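Long-range contacts in aminodeoxyfutalosine deaminase (Deinococcus radiodurans, PDB 2IMR), which catalyses the zinc-dependent deamination of aminodeoxyfutalosine to futalosine, a step of menaquinone biosynthesis, and more weakly deaminates adenosine-type nucleosides: residues E64-A69 and E406-G411; T37-T42 and A83-G88; V90-P95 and F412-S417; T142-G147 and T361-E366. One frame throughout, in Å; residues are numbered along the deposited sequence.

Contact 1: residues E64-A69 and E406-G411; sequences ETVAAA and ETWQEG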
loop_
_atom_site.group_PDB
_atom_site.type_symbol
_atom_site.label_atom_id
_atom_site.label_comp_id
_atom_site.label_asym_id
_atom_site.label_seq_id
_atom_site.Cartn_x
_atom_site.Cartn_y
_atom_site.Cartn_z
ATOM N N GLU A 64 25.606 11.829 -19.494
ATOM C CA GLU A 64 24.877 11.017 -18.520
ATOM C C GLU A 64 24.256 11.943 -17.488
ATOM O O GLU A 64 23.914 11.518 -16.381
ATOM C CB GLU A 64 25.820 10.054 -17.797
ATOM C CG GLU A 64 26.504 9.034 -18.677
ATOM C CD GLU A 64 27.410 8.117 -17.880
ATOM O OE1 GLU A 64 26.900 7.409 -16.986
ATOM O OE2 GLU A 64 28.633 8.111 -18.138
ATOM N N THR A 65 24.110 13.210 -17.859
ATOM C CA THR A 65 23.566 14.220 -16.956
ATOM C C THR A 65 22.303 14.888 -17.485
ATOM O O THR A 65 22.211 15.222 -18.666
ATOM C CB THR A 65 24.622 15.315 -16.689
ATOM O OG1 THR A 65 25.830 14.704 -16.222
ATOM C CG2 THR A 65 24.124 16.304 -15.643
ATOM N N VAL A 66 21.331 15.088 -16.603
ATOM C CA VAL A 66 20.083 15.732 -16.989
ATOM C C VAL A 66 20.321 17.225 -17.208
ATOM O O VAL A 66 20.832 17.915 -16.328
ATOM C CB VAL A 66 19.000 15.561 -15.900
ATOM C CG1 VAL A 66 17.734 16.282 -16.314
ATOM C CG2 VAL A 66 18.717 14.079 -15.672
ATOM N N ALA A 67 19.950 17.723 -18.381
ATOM C CA ALA A 67 20.131 19.139 -18.677
ATOM C C ALA A 67 18.894 19.897 -18.225
ATOM O O ALA A 67 18.985 20.988 -17.660
ATOM C CB ALA A 67 20.354 19.345 -20.170
ATOM N N ALA A 68 17.734 19.306 -18.480
ATOM C CA ALA A 68 16.471 19.920 -18.110
ATOM C C ALA A 68 15.366 18.880 -18.161
ATOM O O ALA A 68 15.481 17.867 -18.855
ATOM C CB ALA A 68 16.153 21.066 -19.061
ATOM N N ALA A 69 14.298 19.136 -17.415
ATOM C CA ALA A 69 13.159 18.230 -17.380
ATOM C C ALA A 69 11.892 19.052 -17.243
ATOM O O ALA A 69 11.772 19.879 -16.337
ATOM C CB ALA A 69 13.291 17.260 -16.215
ATOM N N GLU A 406 21.472 16.355 -12.057
ATOM C CA GLU A 406 21.359 14.988 -11.561
ATOM C C GLU A 406 21.822 13.990 -12.615
ATOM O O GLU A 406 21.661 14.221 -13.814
ATOM C CB GLU A 406 19.909 14.673 -11.185
ATOM C CG GLU A 406 19.322 15.540 -10.078
ATOM C CD GLU A 406 20.138 15.490 -8.801
ATOM O OE1 GLU A 406 20.565 14.383 -8.409
ATOM O OE2 GLU A 406 20.347 16.556 -8.184
ATOM N N THR A 407 22.395 12.879 -12.163
ATOM C CA THR A 407 22.860 11.837 -13.073
ATOM C C THR A 407 21.636 11.162 -13.685
ATOM O O THR A 407 20.735 10.735 -12.959
ATOM C CB THR A 407 23.678 10.753 -12.325
ATOM O OG1 THR A 407 24.813 11.352 -11.686
ATOM C CG2 THR A 407 24.158 9.685 -13.295
ATOM N N TRP A 408 21.588 11.080 -15.012
ATOM C CA TRP A 408 20.467 10.424 -15.679
ATOM C C TRP A 408 20.601 8.924 -15.446
ATOM O O TRP A 408 21.631 8.332 -15.768
ATOM C CB TRP A 408 20.477 10.711 -17.186
ATOM C CG TRP A 408 19.520 9.837 -17.961
ATOM C CD1 TRP A 408 19.845 8.865 -18.866
ATOM C CD2 TRP A 408 18.087 9.835 -17.869
ATOM N NE1 TRP A 408 18.704 8.260 -19.345
ATOM C CE2 TRP A 408 17.612 8.836 -18.749
ATOM C CE3 TRP A 408 17.159 10.579 -17.130
ATOM C CZ2 TRP A 408 16.250 8.560 -18.909
ATOM C CZ3 TRP A 408 15.803 10.307 -17.289
ATOM C CH2 TRP A 408 15.363 9.305 -18.172
ATOM N N GLN A 409 19.565 8.313 -14.883
ATOM C CA GLN A 409 19.589 6.880 -14.609
ATOM C C GLN A 409 18.571 6.122 -15.447
ATOM O O GLN A 409 17.439 6.569 -15.626
ATOM C CB GLN A 409 19.318 6.615 -13.126
ATOM C CG GLN A 409 20.377 7.168 -12.186
ATOM C CD GLN A 409 20.138 6.769 -10.742
ATOM O OE1 GLN A 409 20.930 7.094 -9.855
ATOM N NE2 GLN A 409 19.039 6.058 -10.497
ATOM N N GLU A 410 18.981 4.968 -15.961
ATOM C CA GLU A 410 18.097 4.152 -16.775
ATOM C C GLU A 410 16.882 3.741 -15.948
ATOM O O GLU A 410 15.828 3.423 -16.488
ATOM C CB GLU A 410 18.838 2.911 -17.277
ATOM C CG GLU A 410 18.082 2.154 -18.353
ATOM C CD GLU A 410 18.926 1.090 -19.027
ATOM O OE1 GLU A 410 18.710 -0.111 -18.752
ATOM O OE2 GLU A 410 19.807 1.464 -19.831
ATOM N N GLY A 411 17.041 3.754 -14.627
ATOM C CA GLY A 411 15.945 3.391 -13.745
ATOM C C GLY A 411 14.760 4.339 -13.830
ATOM O O GLY A 411 13.659 4.002 -13.388
#
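T65 and T407 pair in a single backbone beta bridge, their CA atoms 4.6 Å apart, where the returning C-terminal chain is laid against strand 65-70 at the margin of the small beta domain that accompanies the amidohydrolase barrel. Two backbone bonds flank the pair. V66 N donates to E406 O at 2.9 Å, an almost perfectly straight bond (179°), and W408 N donates to E64 O at 2.7 Å. E64 O is also met by T407 CA at 3.5 Å in a CA-H...O contact, and T407 CG2 and W408 CB lie near the same oxygen.

The side chains at the bridge itself, T65 and T407, lean away from the opposite backbone, whereas V66 and W408 turn inward. W408 has CG anti to its backbone N (chi1 168°), which carries the indole past V66 toward V61 of strand 57-62. V66 meets this side chain through CG2, which lies at the edge of the ring near its plane, beside CE3. L402 packs against both residues, and strand 57-62 also supplies V59 to V66. E406 turns its carboxylate aside to a salt bridge with R403.

Just beyond the bridge, A67 and A68 both face V60 in a classic beta bulge of strand 65-70. Within the pair itself, the apolar contact between V66 CG2 and W408 CB measures 4.1 Å.

Contact 2: residues T37-T42 and A83-G88; sequences TPRLLT and AEERAG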
loop_
_atom_site.group_PDB
_atom_site.type_symbol
_atom_site.label_atom_id
_atom_site.label_comp_id
_atom_site.label_asym_id
_atom_site.label_seq_id
_atom_site.Cartn_x
_atom_site.Cartn_y
_atom_site.Cartn_z
ATOM N N THR A 37 26.380 16.953 -27.008
ATOM C CA THR A 37 25.208 16.697 -27.843
ATOM C C THR A 37 23.996 16.284 -27.016
ATOM O O THR A 37 23.884 15.132 -26.591
ATOM C CB THR A 37 25.495 15.589 -28.873
ATOM O OG1 THR A 37 26.684 15.913 -29.606
ATOM C CG2 THR A 37 24.330 15.451 -29.840
ATOM N N PRO A 38 23.065 17.223 -26.783
ATOM C CA PRO A 38 21.854 16.951 -26.002
ATOM C C PRO A 38 20.923 15.951 -26.679
ATOM O O PRO A 38 20.831 15.901 -27.903
ATOM C CB PRO A 38 21.203 18.331 -25.878
ATOM C CG PRO A 38 22.370 19.278 -25.990
ATOM C CD PRO A 38 23.163 18.657 -27.106
ATOM N N ARG A 39 20.240 15.148 -25.872
ATOM C CA ARG A 39 19.289 14.175 -26.388
ATOM C C ARG A 39 17.964 14.486 -25.709
ATOM O O ARG A 39 17.920 14.680 -24.496
ATOM C CB ARG A 39 19.714 12.748 -26.035
ATOM C CG ARG A 39 21.165 12.437 -26.348
ATOM C CD ARG A 39 21.400 10.940 -26.475
ATOM N NE ARG A 39 21.029 10.190 -25.279
ATOM C CZ ARG A 39 21.623 10.310 -24.096
ATOM N NH1 ARG A 39 22.628 11.163 -23.926
ATOM N NH2 ARG A 39 21.223 9.554 -23.084
ATOM N N LEU A 40 16.898 14.545 -26.497
ATOM C CA LEU A 40 15.572 14.827 -25.970
ATOM C C LEU A 40 14.753 13.550 -25.897
ATOM O O LEU A 40 14.304 13.025 -26.918
ATOM C CB LEU A 40 14.851 15.842 -26.861
ATOM C CG LEU A 40 13.354 16.035 -26.601
ATOM C CD1 LEU A 40 13.121 16.467 -25.159
ATOM C CD2 LEU A 40 12.808 17.073 -27.572
ATOM N N LEU A 41 14.572 13.045 -24.682
ATOM C CA LEU A 41 13.790 11.835 -24.484
ATOM C C LEU A 41 12.372 12.259 -24.155
ATOM O O LEU A 41 12.150 12.980 -23.183
ATOM C CB LEU A 41 14.362 11.013 -23.330
ATOM C CG LEU A 41 15.883 10.860 -23.265
ATOM C CD1 LEU A 41 16.220 9.758 -22.284
ATOM C CD2 LEU A 41 16.455 10.540 -24.632
ATOM N N THR A 42 11.411 11.820 -24.959
ATOM C CA THR A 42 10.020 12.182 -24.715
ATOM C C THR A 42 9.209 11.016 -24.155
ATOM O O THR A 42 9.479 9.851 -24.449
ATOM C CB THR A 42 9.338 12.684 -25.999
ATOM O OG1 THR A 42 9.289 11.628 -26.966
ATOM C CG2 THR A 42 10.111 13.859 -26.580
ATOM N N ALA A 83 18.681 15.620 -30.699
ATOM C CA ALA A 83 18.019 14.526 -31.394
ATOM C C ALA A 83 16.928 14.000 -30.468
ATOM O O ALA A 83 17.125 13.935 -29.255
ATOM C CB ALA A 83 19.017 13.426 -31.706
ATOM N N GLU A 84 15.781 13.632 -31.027
ATOM C CA GLU A 84 14.692 13.119 -30.207
ATOM C C GLU A 84 14.668 11.605 -30.117
ATOM O O GLU A 84 15.083 10.899 -31.037
ATOM C CB GLU A 84 13.338 13.615 -30.720
ATOM C CG GLU A 84 13.000 15.023 -30.269
ATOM C CD GLU A 84 11.579 15.426 -30.609
ATOM O OE1 GLU A 84 10.634 14.745 -30.148
ATOM O OE2 GLU A 84 11.411 16.432 -31.334
ATOM N N GLU A 85 14.179 11.125 -28.981
ATOM C CA GLU A 85 14.060 9.705 -28.697
ATOM C C GLU A 85 12.734 9.476 -27.985
ATOM O O GLU A 85 12.447 10.141 -26.997
ATOM C CB GLU A 85 15.178 9.248 -27.757
ATOM C CG GLU A 85 16.545 9.049 -28.377
ATOM C CD GLU A 85 17.578 8.675 -27.330
ATOM O OE1 GLU A 85 17.248 7.868 -26.438
ATOM O OE2 GLU A 85 18.717 9.180 -27.391
ATOM N N ARG A 86 11.926 8.551 -28.491
ATOM C CA ARG A 86 10.660 8.215 -27.848
ATOM C C ARG A 86 11.056 7.301 -26.688
ATOM O O ARG A 86 11.527 6.187 -26.908
ATOM C CB ARG A 86 9.749 7.471 -28.827
ATOM C CG ARG A 86 8.618 6.681 -28.173
ATOM C CD ARG A 86 7.754 7.526 -27.245
ATOM N NE ARG A 86 6.661 6.735 -26.680
ATOM C CZ ARG A 86 5.745 7.198 -25.837
ATOM N NH1 ARG A 86 5.776 8.465 -25.444
ATOM N NH2 ARG A 86 4.790 6.391 -25.388
ATOM N N ALA A 87 10.871 7.768 -25.457
ATOM C CA ALA A 87 11.279 6.985 -24.294
ATOM C C ALA A 87 10.197 6.186 -23.573
ATOM O O ALA A 87 10.400 5.758 -22.439
ATOM C CB ALA A 87 11.994 7.893 -23.304
ATOM N N GLY A 88 9.056 5.983 -24.218
ATOM C CA GLY A 88 8.001 5.208 -23.588
ATOM C C GLY A 88 6.931 6.025 -22.892
ATOM O O GLY A 88 6.889 7.249 -23.010
HETATM O O HOH W 1 19.117 7.477 -24.416
HETATM O O HOH W 2 6.738 10.611 -26.846
HETATM O O HOH W 3 9.660 12.152 -29.822
#
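L40 and T42 hold the backbone of 83-88 in regular parallel beta pairing, with L40 opposite E84, L41 opposite E85 and the two short strands inclined by 29°. L40 N bonds to A83 O, E85 N to L40 O and T42 N to E85 O, and A87 N to T42 O at 2.7 Å closes the ladder at the T42-R86 pair.

Charged contacts lie on the face of R39, L41 and E85. R39, bent at its third torsion (chi3 -58°), brings NE edge-on to E85 OE2 at 3.3 Å, a salt bridge whose hydrogen bond is weak. A water accepts from R39 NH2 and donates to E85 OE1, bridging the two groups a second time, while R39 NH1 is held by G63 O.

Van der Waals contact runs along side-chain flanks. L41 CD2 lies beside the E85 carboxylate, and L41 CB makes an apolar contact with A87 CB at 3.9 Å. On the other face, the stem of E84 runs alongside L40, CG to CD2 3.4 Å.

Water also links the polar ends there: T42 OG1 shares one molecule with E84 OE1 and another with R86 NH1, and R86 makes its salt bridge to D44.

Strand 83-86 is the outermost of its four-stranded sheet, and strand 57-62 flanks strand 38-43 on its second edge, with V60 against L40 and V61 against R39.

Contact 3: residues V90-P95 and F412-S417; sequences VIAPPP and FRWELS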
loop_
_atom_site.group_PDB
_atom_site.type_symbol
_atom_site.label_atom_id
_atom_site.label_comp_id
_atom_site.label_asym_id
_atom_site.label_seq_id
_atom_site.Cartn_x
_atom_site.Cartn_y
_atom_site.Cartn_z
ATOM N N VAL A 90 6.242 6.264 -19.397
ATOM C CA VAL A 90 6.613 6.960 -18.183
ATOM C C VAL A 90 8.090 7.138 -17.880
ATOM O O VAL A 90 8.897 6.216 -18.032
ATOM C CB VAL A 90 5.977 6.257 -16.951
ATOM C CG1 VAL A 90 6.367 6.979 -15.670
ATOM C CG2 VAL A 90 4.458 6.197 -17.113
ATOM N N ILE A 91 8.428 8.346 -17.450
ATOM C CA ILE A 91 9.778 8.665 -17.020
ATOM C C ILE A 91 9.578 9.225 -15.623
ATOM O O ILE A 91 8.934 10.266 -15.452
ATOM C CB ILE A 91 10.461 9.732 -17.896
ATOM C CG1 ILE A 91 10.764 9.155 -19.281
ATOM C CG2 ILE A 91 11.745 10.185 -17.226
ATOM C CD1 ILE A 91 11.470 10.121 -20.215
ATOM N N ALA A 92 10.108 8.524 -14.625
ATOM C CA ALA A 92 9.968 8.945 -13.236
ATOM C C ALA A 92 10.803 8.066 -12.319
ATOM O O ALA A 92 11.254 6.991 -12.717
ATOM C CB ALA A 92 8.491 8.875 -12.817
ATOM N N PRO A 93 11.029 8.516 -11.075
ATOM C CA PRO A 93 11.819 7.711 -10.147
ATOM C C PRO A 93 11.124 6.361 -9.988
ATOM O O PRO A 93 9.936 6.238 -10.300
ATOM C CB PRO A 93 11.777 8.533 -8.860
ATOM C CG PRO A 93 11.680 9.943 -9.369
ATOM C CD PRO A 93 10.668 9.814 -10.475
ATOM N N PRO A 94 11.850 5.329 -9.525
ATOM C CA PRO A 94 11.208 4.023 -9.355
ATOM C C PRO A 94 10.038 4.158 -8.384
ATOM O O PRO A 94 10.156 4.815 -7.349
ATOM C CB PRO A 94 12.335 3.150 -8.809
ATOM C CG PRO A 94 13.230 4.136 -8.115
ATOM C CD PRO A 94 13.251 5.287 -9.080
ATOM N N PRO A 95 8.894 3.539 -8.706
ATOM C CA PRO A 95 7.721 3.627 -7.832
ATOM C C PRO A 95 7.849 2.893 -6.506
ATOM O O PRO A 95 8.615 1.942 -6.365
ATOM C CB PRO A 95 6.610 3.055 -8.701
ATOM C CG PRO A 95 7.329 1.980 -9.467
ATOM C CD PRO A 95 8.619 2.675 -9.870
ATOM N N PHE A 412 14.977 5.527 -14.396
ATOM C CA PHE A 412 13.915 6.527 -14.530
ATOM C C PHE A 412 13.052 6.255 -15.750
ATOM O O PHE A 412 11.955 6.793 -15.882
ATOM C CB PHE A 412 14.519 7.929 -14.663
ATOM C CG PHE A 412 15.307 8.370 -13.466
ATOM C CD1 PHE A 412 16.293 9.344 -13.594
ATOM C CD2 PHE A 412 15.052 7.833 -12.211
ATOM C CE1 PHE A 412 17.019 9.776 -12.485
ATOM C CE2 PHE A 412 15.769 8.258 -11.096
ATOM C CZ PHE A 412 16.754 9.231 -11.233
ATOM N N ARG A 413 13.564 5.432 -16.653
ATOM C CA ARG A 413 12.851 5.098 -17.875
ATOM C C ARG A 413 12.131 3.758 -17.646
ATOM O O ARG A 413 12.690 2.688 -17.879
ATOM C CB ARG A 413 13.869 5.008 -19.014
ATOM C CG ARG A 413 13.297 4.973 -20.401
ATOM C CD ARG A 413 14.393 5.321 -21.426
ATOM N NE ARG A 413 13.962 5.008 -22.779
ATOM C CZ ARG A 413 14.641 5.315 -23.877
ATOM N NH1 ARG A 413 15.804 5.957 -23.792
ATOM N NH2 ARG A 413 14.154 4.973 -25.060
ATOM N N TRP A 414 10.881 3.834 -17.196
ATOM C CA TRP A 414 10.097 2.640 -16.889
ATOM C C TRP A 414 9.983 1.574 -17.979
ATOM O O TRP A 414 9.887 0.386 -17.666
ATOM C CB TRP A 414 8.695 3.051 -16.432
ATOM C CG TRP A 414 8.671 3.736 -15.095
ATOM C CD1 TRP A 414 9.725 4.314 -14.444
ATOM C CD2 TRP A 414 7.522 3.950 -14.263
ATOM N NE1 TRP A 414 9.305 4.873 -13.261
ATOM C CE2 TRP A 414 7.957 4.666 -13.124
ATOM C CE3 TRP A 414 6.167 3.608 -14.371
ATOM C CZ2 TRP A 414 7.084 5.047 -12.097
ATOM C CZ3 TRP A 414 5.293 3.989 -13.345
ATOM C CH2 TRP A 414 5.760 4.701 -12.225
ATOM N N GLU A 415 10.000 1.980 -19.247
ATOM C CA GLU A 415 9.876 1.009 -20.334
ATOM C C GLU A 415 11.035 0.007 -20.381
ATOM O O GLU A 415 10.946 -1.015 -21.069
ATOM C CB GLU A 415 9.780 1.717 -21.691
ATOM C CG GLU A 415 11.098 2.307 -22.167
ATOM C CD GLU A 415 11.102 2.649 -23.644
ATOM O OE1 GLU A 415 10.353 2.014 -24.416
ATOM O OE2 GLU A 415 11.881 3.540 -24.039
ATOM N N LEU A 416 12.107 0.289 -19.646
ATOM C CA LEU A 416 13.285 -0.587 -19.637
ATOM C C LEU A 416 13.409 -1.442 -18.376
ATOM O O LEU A 416 14.424 -2.127 -18.175
ATOM C CB LEU A 416 14.557 0.255 -19.788
ATOM C CG LEU A 416 14.583 1.286 -20.919
ATOM C CD1 LEU A 416 15.879 2.089 -20.853
ATOM C CD2 LEU A 416 14.458 0.588 -22.258
ATOM N N SER A 417 12.379 -1.410 -17.537
ATOM C CA SER A 417 12.379 -2.153 -16.282
ATOM C C SER A 417 12.550 -3.663 -16.444
ATOM O O SER A 417 11.880 -4.285 -17.269
ATOM C CB SER A 417 11.086 -1.873 -15.514
ATOM O OG SER A 417 11.103 -2.507 -14.245
HETATM O O HOH W 4 9.558 4.531 -20.129
#
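I91 and R413 form a single backbone bridge, CA atoms 4.8 Å apart, fastened by A92 N to F412 O (2.8 Å) and by the longer W414 N to V90 O. The C-terminal chain is thus laid along strand 90-91 and the proline run after it, where the small beta domain meets helices of the amidohydrolase barrel. A water donates to V90 O and accepts from E415 N, tying the same carbonyl to the 3-10 turn.

The W414 indole is the main side chain here, clasped between two residues. V90 CG1 sits over the centre of one face, 3.6 Å from the six-ring centroid in a CH-pi contact, and P95 CD presses on the opposite face nearer the rim, 3.6 Å from CZ2. Chi1 (-69°) and chi2 (18°) together direct NE1 to the carbonyls of A92 and P93. NE1 donates to A92 O at 2.9 Å from high above that carbonyl plane, and weakly to P93 O, which lies at the ring edge. A leucine in place of W414 would probably leave A92 O without this donor and open a gap between V90 and P95. F412 rests CD2 against P93 CA at 3.8 Å. R413 leads away and grips E415 OE2 side-on with NE and NH2.

Helix 380-395 backs V90 and A92 through V384 and P95 through A387, helix 365-374 meets W414 with V368 and with the cation-pi partner R365, and strand 45-47 pairs with I91.

Contact 4: residues T142-G147 and T361-E366; sequences TRLGAG and TLNVRE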
loop_
_atom_site.group_PDB
_atom_site.type_symbol
_atom_site.label_atom_id
_atom_site.label_comp_id
_atom_site.label_asym_id
_atom_site.label_seq_id
_atom_site.Cartn_x
_atom_site.Cartn_y
_atom_site.Cartn_z
ATOM N N THR A 142 14.393 -5.146 -4.863
ATOM C CA THR A 142 15.634 -4.447 -5.172
ATOM C C THR A 142 15.944 -4.501 -6.663
ATOM O O THR A 142 16.365 -3.501 -7.249
ATOM C CB THR A 142 16.809 -5.033 -4.377
ATOM O OG1 THR A 142 16.550 -4.873 -2.977
ATOM C CG2 THR A 142 18.114 -4.312 -4.728
ATOM N N ARG A 143 15.729 -5.655 -7.283
ATOM C CA ARG A 143 15.987 -5.782 -8.712
ATOM C C ARG A 143 15.037 -4.893 -9.511
ATOM O O ARG A 143 15.373 -4.436 -10.603
ATOM C CB ARG A 143 15.848 -7.240 -9.171
ATOM C CG ARG A 143 16.958 -8.159 -8.675
ATOM C CD ARG A 143 17.082 -9.408 -9.551
ATOM N NE ARG A 143 15.879 -10.233 -9.525
ATOM C CZ ARG A 143 15.560 -11.059 -8.534
ATOM N NH1 ARG A 143 16.362 -11.181 -7.486
ATOM N NH2 ARG A 143 14.434 -11.753 -8.585
ATOM N N LEU A 144 13.856 -4.641 -8.953
ATOM C CA LEU A 144 12.849 -3.806 -9.604
ATOM C C LEU A 144 13.089 -2.299 -9.489
ATOM O O LEU A 144 12.270 -1.505 -9.958
ATOM C CB LEU A 144 11.457 -4.135 -9.049
ATOM C CG LEU A 144 10.831 -5.425 -9.581
ATOM C CD1 LEU A 144 9.595 -5.790 -8.771
ATOM C CD2 LEU A 144 10.478 -5.227 -11.051
ATOM N N GLY A 145 14.188 -1.898 -8.856
ATOM C CA GLY A 145 14.470 -0.476 -8.741
ATOM C C GLY A 145 14.761 0.023 -7.337
ATOM O O GLY A 145 15.146 1.183 -7.145
ATOM N N ALA A 146 14.576 -0.848 -6.354
ATOM C CA ALA A 146 14.827 -0.493 -4.964
ATOM C C ALA A 146 13.977 0.697 -4.527
ATOM O O ALA A 146 14.432 1.547 -3.765
ATOM C CB ALA A 146 16.311 -0.184 -4.760
ATOM N N GLY A 147 12.749 0.767 -5.027
ATOM C CA GLY A 147 11.864 1.843 -4.628
ATOM C C GLY A 147 11.411 1.472 -3.229
ATOM O O GLY A 147 11.515 0.309 -2.834
ATOM N N THR A 361 2.458 -9.660 -9.264
ATOM C CA THR A 361 3.872 -9.320 -9.087
ATOM C C THR A 361 4.061 -8.172 -8.097
ATOM O O THR A 361 3.099 -7.521 -7.698
ATOM C CB THR A 361 4.530 -8.882 -10.410
ATOM O OG1 THR A 361 4.133 -7.536 -10.711
ATOM C CG2 THR A 361 4.115 -9.811 -11.552
ATOM N N LEU A 362 5.315 -7.925 -7.727
ATOM C CA LEU A 362 5.669 -6.865 -6.786
ATOM C C LEU A 362 6.018 -5.567 -7.511
ATOM O O LEU A 362 6.487 -4.607 -6.897
ATOM C CB LEU A 362 6.866 -7.305 -5.934
ATOM C CG LEU A 362 6.638 -8.521 -5.031
ATOM C CD1 LEU A 362 7.930 -8.905 -4.326
ATOM C CD2 LEU A 362 5.547 -8.200 -4.017
ATOM N N ASN A 363 5.768 -5.542 -8.817
ATOM C CA ASN A 363 6.080 -4.383 -9.651
ATOM C C ASN A 363 4.924 -3.390 -9.777
ATOM O O ASN A 363 3.998 -3.608 -10.553
ATOM C CB ASN A 363 6.490 -4.863 -11.046
ATOM C CG ASN A 363 7.071 -3.757 -11.891
ATOM O OD1 ASN A 363 7.043 -2.588 -11.504
ATOM N ND2 ASN A 363 7.608 -4.118 -13.056
ATOM N N VAL A 364 4.998 -2.289 -9.035
ATOM C CA VAL A 364 3.946 -1.268 -9.063
ATOM C C VAL A 364 3.753 -0.605 -10.428
ATOM O O VAL A 364 2.696 -0.037 -10.699
ATOM C CB VAL A 364 4.206 -0.174 -7.987
ATOM C CG1 VAL A 364 3.273 1.020 -8.194
ATOM C CG2 VAL A 364 3.968 -0.759 -6.608
ATOM N N ARG A 365 4.758 -0.674 -11.298
ATOM C CA ARG A 365 4.611 -0.074 -12.625
ATOM C C ARG A 365 3.419 -0.730 -13.314
ATOM O O ARG A 365 2.712 -0.107 -14.109
ATOM C CB ARG A 365 5.872 -0.299 -13.471
ATOM C CG ARG A 365 7.141 0.272 -12.860
ATOM C CD ARG A 365 8.332 -0.026 -13.756
ATOM N NE ARG A 365 9.597 0.454 -13.211
ATOM C CZ ARG A 365 10.175 -0.026 -12.114
ATOM N NH1 ARG A 365 9.604 -1.007 -11.428
ATOM N NH2 ARG A 365 11.340 0.462 -11.714
ATOM N N GLU A 366 3.201 -1.999 -13.002
ATOM C CA GLU A 366 2.106 -2.749 -13.587
ATOM C C GLU A 366 0.750 -2.343 -13.013
ATOM O O GLU A 366 -0.278 -2.487 -13.677
ATOM C CB GLU A 366 2.378 -4.247 -13.412
ATOM C CG GLU A 366 3.473 -4.728 -14.379
ATOM C CD GLU A 366 4.091 -6.066 -14.013
ATOM O OE1 GLU A 366 3.490 -6.828 -13.234
ATOM O OE2 GLU A 366 5.191 -6.360 -14.526
#
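A Schellman motif at the C-terminal end of helix 130-143, with L144 in its last turn and G145 at positive phi, meets the capped turn leading into helix 365-374. For the polar link, R365 NH2 donates to L144 O at 2.8 Å, with L144 O lying slightly out of the guanidinium plane, and NH1 adds a weak bond to the same oxygen. The chain is extended from CG to NE and then turned at chi4 (67°), which sets NH1 between L144 O and N363 OD1.

N363 OD1 is held from both faces of its amide plane, by R365 N, the capping bond, and by R365 NH1 at 3.0 Å. L144 supplies the apolar half: CD2 packs across the N363 amide, 3.7 Å from ND2, and CD1 lies against the backbone carbonyl of L362 and 4.2 Å from its CB. T361 OG1 accepts from N363 N in an ST turn, and its hydroxyl donates to E366 OE1, which has a salt bridge to R327.

A methionine in place of R365 is likely to leave L144 O without its charged donor and N363 OD1 with only the backbone capping bond on one face of its plane. The guanidinium lies where the helix 130-143 carbonyls end, so its charge probably offsets the helix dipole; one arginine thus couples the end of one helix to the start of another.

Overall arrangement
Contacts 1, 2 and 3 form one continuous patch, their centres about 12 to 15 Å apart. W408 CZ2 of contact 1 touches L41 CD1 of contact 2 at 3.6 Å, and its CH2 touches I91 CG2 of contact 3 at 3.8 Å; E85 OE1 and R413 NH1 make a long, weak ion pair between contacts 2 and 3. Contact 3 adjoins contact 4, centres about 10 Å apart, with W414 CE3 3.8 Å from R365 CG. Contact 4 is nested within the loop that contact 3 closes and comes nearest the metal: the side chain of L362 is about 11 Å from the zinc ion and about 8 Å from those of H101 and D354.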